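Local coordinates for protein carboxylesterase (Est-2) (Archaeoglobus fulgidus, PDB 5FRD) that probably hydrolyses carboxylic esters as a thermophilic alpha/beta-hydrolase and carries a coenzyme A molecule bound near its active site, at residues Tyr26-Ala34 with Ala48-Gln56. Numbering follows the deposited sequence. Where two conformers were deposited one is given.
Sequences YIHSSGSDA and AIDLPNHGQ
Y26 and A48 form a parallel bridge between the neighbouring strands 24-27 and 47-49, which with helix 38-43 form a beta-alpha-beta unit of the alpha/beta-hydrolase fold; beyond them the contact passes to the loops that follow. The evidence for the pairing is the bond from I49 N to Y26 O (3.1 Å), with the CA atoms of Y26 and A48 4.5 Å apart. Where the strands part, water 1 donates to both Y26 O and I49 O. H28 then takes over. With its chi1 at 65°, CG sits between the backbone N and the carbonyl carbon, and the imidazole is held at both nitrogens. ND1 donates to S29 O, only 2° out of the ring plane. NE2 accepts from L51 N at 3.0 Å. This pattern is consistent with a proton on ND1 and a bare NE2, and two in-plane bonds hold the ring's rotation. S32 C and D33 CA lie over one face, and the CG of L51 approaches NE2 to 3.7 Å. Replacing H28 by a leucine would probably leave L51 N without its acceptor and free the 29-32 turn from one of its ties. CE1 of H28 rests over a face of the H54 ring, 3.6 Å from CG, with the planes at 54°. H54 is anchored by ND1 to P52 O and by NE2 to D168 of helix 162-173, which also carries the CoA-binding C172. D50 secures the far end: outside the two segments, R4 forms a salt bridge with its OD2, whereas OD1 receives A34 N at 2.8 Å, nearly along the carboxylate C-O axis.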
ATOM      1  N   TYR A  26      -6.888   2.892  -2.750  1.00 10.55           N
ATOM      2  CA  TYR A  26      -5.536   2.869  -2.224  1.00  9.94           C
ATOM      3  C   TYR A  26      -5.482   2.217  -0.862  1.00 10.87           C
ATOM      4  O   TYR A  26      -6.328   2.511  -0.008  1.00 12.02           O
ATOM      5  CB  TYR A  26      -4.983   4.295  -2.059  1.00 10.28           C
ATOM      6  CG  TYR A  26      -5.060   5.205  -3.253  1.00 10.94           C
ATOM      7  CD1 TYR A  26      -6.189   5.946  -3.499  1.00 11.97           C
ATOM      8  CD2 TYR A  26      -3.982   5.380  -4.118  1.00 11.99           C
ATOM      9  CE1 TYR A  26      -6.273   6.833  -4.553  1.00 13.38           C
ATOM     10  CE2 TYR A  26      -4.078   6.233  -5.205  1.00 11.52           C
ATOM     11  CZ  TYR A  26      -5.216   6.952  -5.426  1.00 13.20           C
ATOM     12  OH  TYR A  26      -5.290   7.826  -6.506  1.00 14.62           O
ATOM     13  N   ILE A  27      -4.437   1.424  -0.630  1.00 10.55           N
ATOM     14  CA  ILE A  27      -4.235   0.695   0.616  1.00 10.56           C
ATOM     15  C   ILE A  27      -2.821   1.006   1.159  1.00 10.55           C
ATOM     16  O   ILE A  27      -1.807   0.672   0.531  1.00 11.71           O
ATOM     17  CB  ILE A  27      -4.384  -0.837   0.459  1.00 11.88           C
ATOM     18  CG1 ILE A  27      -5.652  -1.159  -0.337  1.00 12.84           C
ATOM     19  CG2 ILE A  27      -4.427  -1.462   1.840  1.00 13.34           C
ATOM     20  CD1 ILE A  27      -5.857  -2.628  -0.598  1.00 14.43           C
ATOM     21  N   HIS A  28      -2.804   1.652   2.317  1.00 10.59           N
ATOM     22  CA  HIS A  28      -1.595   2.115   3.000  1.00 10.87           C
ATOM     23  C   HIS A  28      -0.750   1.009   3.605  1.00 12.79           C
ATOM     24  O   HIS A  28      -1.148  -0.156   3.672  1.00 12.98           O
ATOM     25  CB  HIS A  28      -1.957   3.124   4.091  1.00 11.84           C
ATOM     26  CG  HIS A  28      -2.769   2.551   5.201  1.00 11.07           C
ATOM     27  ND1 HIS A  28      -2.228   1.791   6.214  1.00 12.39           N
ATOM     28  CD2 HIS A  28      -4.100   2.617   5.450  1.00 12.07           C
ATOM     29  CE1 HIS A  28      -3.191   1.428   7.047  1.00 13.34           C
ATOM     30  NE2 HIS A  28      -4.341   1.880   6.583  1.00 12.56           N
ATOM     31  N   SER A  29       0.424   1.405   4.111  1.00 12.77           N
ATOM     32  CA  SER A  29       1.407   0.526   4.706  1.00 14.44           C
ATOM     33  C   SER A  29       1.343   0.454   6.225  1.00 13.81           C
ATOM     34  O   SER A  29       0.482   1.064   6.874  1.00 13.01           O
ATOM     35  CB  SER A  29       2.802   0.981   4.210  1.00 15.03           C
ATOM     36  OG  SER A  29       3.011   2.315   4.532  1.00 18.60           O
ATOM     37  N   SER A  30       2.264  -0.307   6.806  1.00 12.58           N
ATOM     38  CA  SER A  30       2.307  -0.505   8.253  1.00 13.75           C
ATOM     39  C   SER A  30       2.505   0.795   9.026  1.00 12.92           C
ATOM     40  O   SER A  30       3.312   1.655   8.650  1.00 15.11           O
ATOM     41  CB  SER A  30       3.454  -1.428   8.653  1.00 13.14           C
ATOM     42  OG  SER A  30       3.306  -2.742   8.152  1.00 15.47           O
ATOM     43  N   GLY A  31       1.769   0.918  10.128  1.00 14.69           N
ATOM     44  CA  GLY A  31       1.851   2.098  10.978  1.00 14.41           C
ATOM     45  C   GLY A  31       1.377   3.393  10.342  1.00 14.97           C
ATOM     46  O   GLY A  31       1.645   4.480  10.876  1.00 16.45           O
ATOM     47  N   SER A  32       0.682   3.297   9.199  1.00 13.07           N
ATOM     48  CA  SER A  32       0.246   4.459   8.439  0.65 13.37           C
ATOM     49  C   SER A  32      -1.274   4.520   8.381  1.00 13.60           C
ATOM     50  O   SER A  32      -1.935   3.863   9.174  1.00 15.86           O
ATOM     51  CB  SER A  32       0.853   4.376   7.047  0.65 13.91           C
ATOM     52  OG  SER A  32       0.715   5.632   6.406  0.65 17.16           O
ATOM     53  N   ASP A  33      -1.819   5.320   7.487  1.00 12.62           N
ATOM     54  CA  ASP A  33      -3.253   5.460   7.325  0.60 12.55           C
ATOM     55  C   ASP A  33      -3.543   6.083   5.963  1.00 11.73           C
ATOM     56  O   ASP A  33      -2.620   6.277   5.165  1.00 12.40           O
ATOM     57  CB  ASP A  33      -3.835   6.238   8.508  0.60 11.45           C
ATOM     58  CG  ASP A  33      -3.302   7.595   8.640  0.60 14.70           C
ATOM     59  OD1 ASP A  33      -3.051   8.281   7.627  0.60 15.26           O
ATOM     60  OD2 ASP A  33      -3.106   7.966   9.828  0.60 17.00           O
ATOM     61  N   ALA A  34      -4.810   6.378   5.669  1.00 12.00           N
ATOM     62  CA  ALA A  34      -5.196   6.922   4.400  1.00 11.84           C
ATOM     63  C   ALA A  34      -4.474   8.191   3.992  1.00 11.66           C
ATOM     64  O   ALA A  34      -4.340   8.454   2.809  1.00 12.51           O
ATOM     65  CB  ALA A  34      -6.689   7.152   4.374  1.00 12.67           C
ATOM     66  N   ALA A  48      -9.140   6.144  -0.435  1.00 10.34           N
ATOM     67  CA  ALA A  48      -8.080   5.507   0.341  1.00 10.70           C
ATOM     68  C   ALA A  48      -8.629   5.033   1.667  1.00 11.45           C
ATOM     69  O   ALA A  48      -9.204   5.820   2.414  1.00 12.21           O
ATOM     70  CB  ALA A  48      -6.914   6.465   0.578  1.00 11.72           C
ATOM     71  N   ILE A  49      -8.463   3.750   1.944  1.00 11.44           N
ATOM     72  CA  ILE A  49      -8.964   3.189   3.190  1.00 11.59           C
ATOM     73  C   ILE A  49      -8.089   3.519   4.389  1.00 13.08           C
ATOM     74  O   ILE A  49      -6.866   3.551   4.276  1.00 12.51           O
ATOM     75  CB  ILE A  49      -9.135   1.677   3.031  1.00 11.82           C
ATOM     76  CG1 ILE A  49      -9.937   1.073   4.189  1.00 14.70           C
ATOM     77  CG2 ILE A  49      -7.804   0.964   2.860  1.00 14.14           C
ATOM     78  CD1 ILE A  49     -10.303  -0.404   3.994  1.00 14.04           C
ATOM     79  N   ASP A  50      -8.686   3.734   5.562  1.00 11.58           N
ATOM     80  CA  ASP A  50      -7.974   3.545   6.835  1.00 13.34           C
ATOM     81  C   ASP A  50      -8.222   2.096   7.253  1.00 13.12           C
ATOM     82  O   ASP A  50      -9.368   1.756   7.578  1.00 12.87           O
ATOM     83  CB  ASP A  50      -8.537   4.450   7.955  1.00 12.42           C
ATOM     84  CG  ASP A  50      -8.107   5.890   7.896  1.00 14.90           C
ATOM     85  OD1 ASP A  50      -7.010   6.204   7.397  1.00 15.39           O
ATOM     86  OD2 ASP A  50      -8.844   6.734   8.513  1.00 15.51           O
ATOM     87  N   LEU A  51      -7.254   1.201   7.155  1.00 12.04           N
ATOM     88  CA  LEU A  51      -7.506  -0.157   7.623  1.00 12.79           C
ATOM     89  C   LEU A  51      -7.923  -0.123   9.082  1.00 13.24           C
ATOM     90  O   LEU A  51      -7.483   0.747   9.843  1.00 13.63           O
ATOM     91  CB  LEU A  51      -6.260  -1.039   7.455  1.00 12.83           C
ATOM     92  CG  LEU A  51      -5.851  -1.402   6.033  1.00 14.31           C
ATOM     93  CD1 LEU A  51      -4.485  -2.052   6.018  1.00 15.64           C
ATOM     94  CD2 LEU A  51      -6.880  -2.265   5.328  1.00 16.07           C
ATOM     95  N   PRO A  52      -8.782  -1.066   9.493  1.00 13.85           N
ATOM     96  CA  PRO A  52      -9.050  -1.151  10.935  1.00 14.40           C
ATOM     97  C   PRO A  52      -7.743  -1.146  11.723  1.00 13.37           C
ATOM     98  O   PRO A  52      -6.704  -1.616  11.230  1.00 14.54           O
ATOM     99  CB  PRO A  52      -9.790  -2.479  11.066  1.00 15.62           C
ATOM    100  CG  PRO A  52     -10.480  -2.630   9.751  1.00 16.99           C
ATOM    101  CD  PRO A  52      -9.496  -2.093   8.732  1.00 15.29           C
ATOM    102  N   ASN A  53      -7.791  -0.545  12.903  1.00 14.98           N
ATOM    103  CA  ASN A  53      -6.620  -0.281  13.753  1.00 14.16           C
ATOM    104  C   ASN A  53      -5.770   0.903  13.359  1.00 14.09           C
ATOM    105  O   ASN A  53      -4.760   1.170  14.011  1.00 17.11           O
ATOM    106  CB  ASN A  53      -5.737  -1.521  13.942  1.00 16.38           C
ATOM    107  CG  ASN A  53      -6.540  -2.722  14.399  1.00 19.96           C
ATOM    108  OD1 ASN A  53      -7.250  -2.628  15.388  1.00 19.98           O
ATOM    109  ND2 ASN A  53      -6.504  -3.797  13.650  1.00 19.68           N
ATOM    110  N   HIS A  54      -6.183   1.613  12.305  1.00 13.68           N
ATOM    111  CA  HIS A  54      -5.447   2.740  11.754  1.00 13.22           C
ATOM    112  C   HIS A  54      -6.384   3.908  11.521  1.00 13.67           C
ATOM    113  O   HIS A  54      -7.581   3.746  11.266  1.00 13.35           O
ATOM    114  CB  HIS A  54      -4.777   2.352  10.439  1.00 13.14           C
ATOM    115  CG  HIS A  54      -3.889   1.143  10.538  1.00 13.66           C
ATOM    116  ND1 HIS A  54      -4.381  -0.138  10.602  1.00 16.09           N
ATOM    117  CD2 HIS A  54      -2.549   1.031  10.578  1.00 13.29           C
ATOM    118  CE1 HIS A  54      -3.373  -0.989  10.689  1.00 16.33           C
ATOM    119  NE2 HIS A  54      -2.250  -0.309  10.656  1.00 15.65           N
ATOM    120  N   GLY A  55      -5.827   5.113  11.553  1.00 14.31           N
ATOM    121  CA  GLY A  55      -6.593   6.327  11.233  1.00 13.89           C
ATOM    122  C   GLY A  55      -7.847   6.463  12.069  1.00 15.16           C
ATOM    123  O   GLY A  55      -7.796   6.294  13.296  1.00 16.65           O
ATOM    124  N   GLN A  56      -8.959   6.739  11.400  1.00 13.37           N
ATOM    125  CA  GLN A  56     -10.235   6.919  12.082  0.60 14.24           C
ATOM    126  C   GLN A  56     -11.133   5.687  12.038  1.00 16.45           C
ATOM    127  O   GLN A  56     -12.329   5.761  12.355  1.00 18.78           O
ATOM    128  CB  GLN A  56     -10.955   8.136  11.532  0.60 16.64           C
ATOM    129  CG  GLN A  56     -10.120   9.383  11.646  0.60 22.56           C
ATOM    130  CD  GLN A  56     -10.008   9.868  13.070  0.60 21.56           C
ATOM    131  OE1 GLN A  56     -10.949   9.771  13.847  0.60 25.21           O
ATOM    132  NE2 GLN A  56      -8.820  10.314  13.438  0.60 32.72           N
TER
HETATM  133  O   HOH W   1      -5.051   3.605   2.282  1.00 11.89           O
HETATM  134  O   HOH W   2      -3.306   6.429  12.061  1.00 22.60           O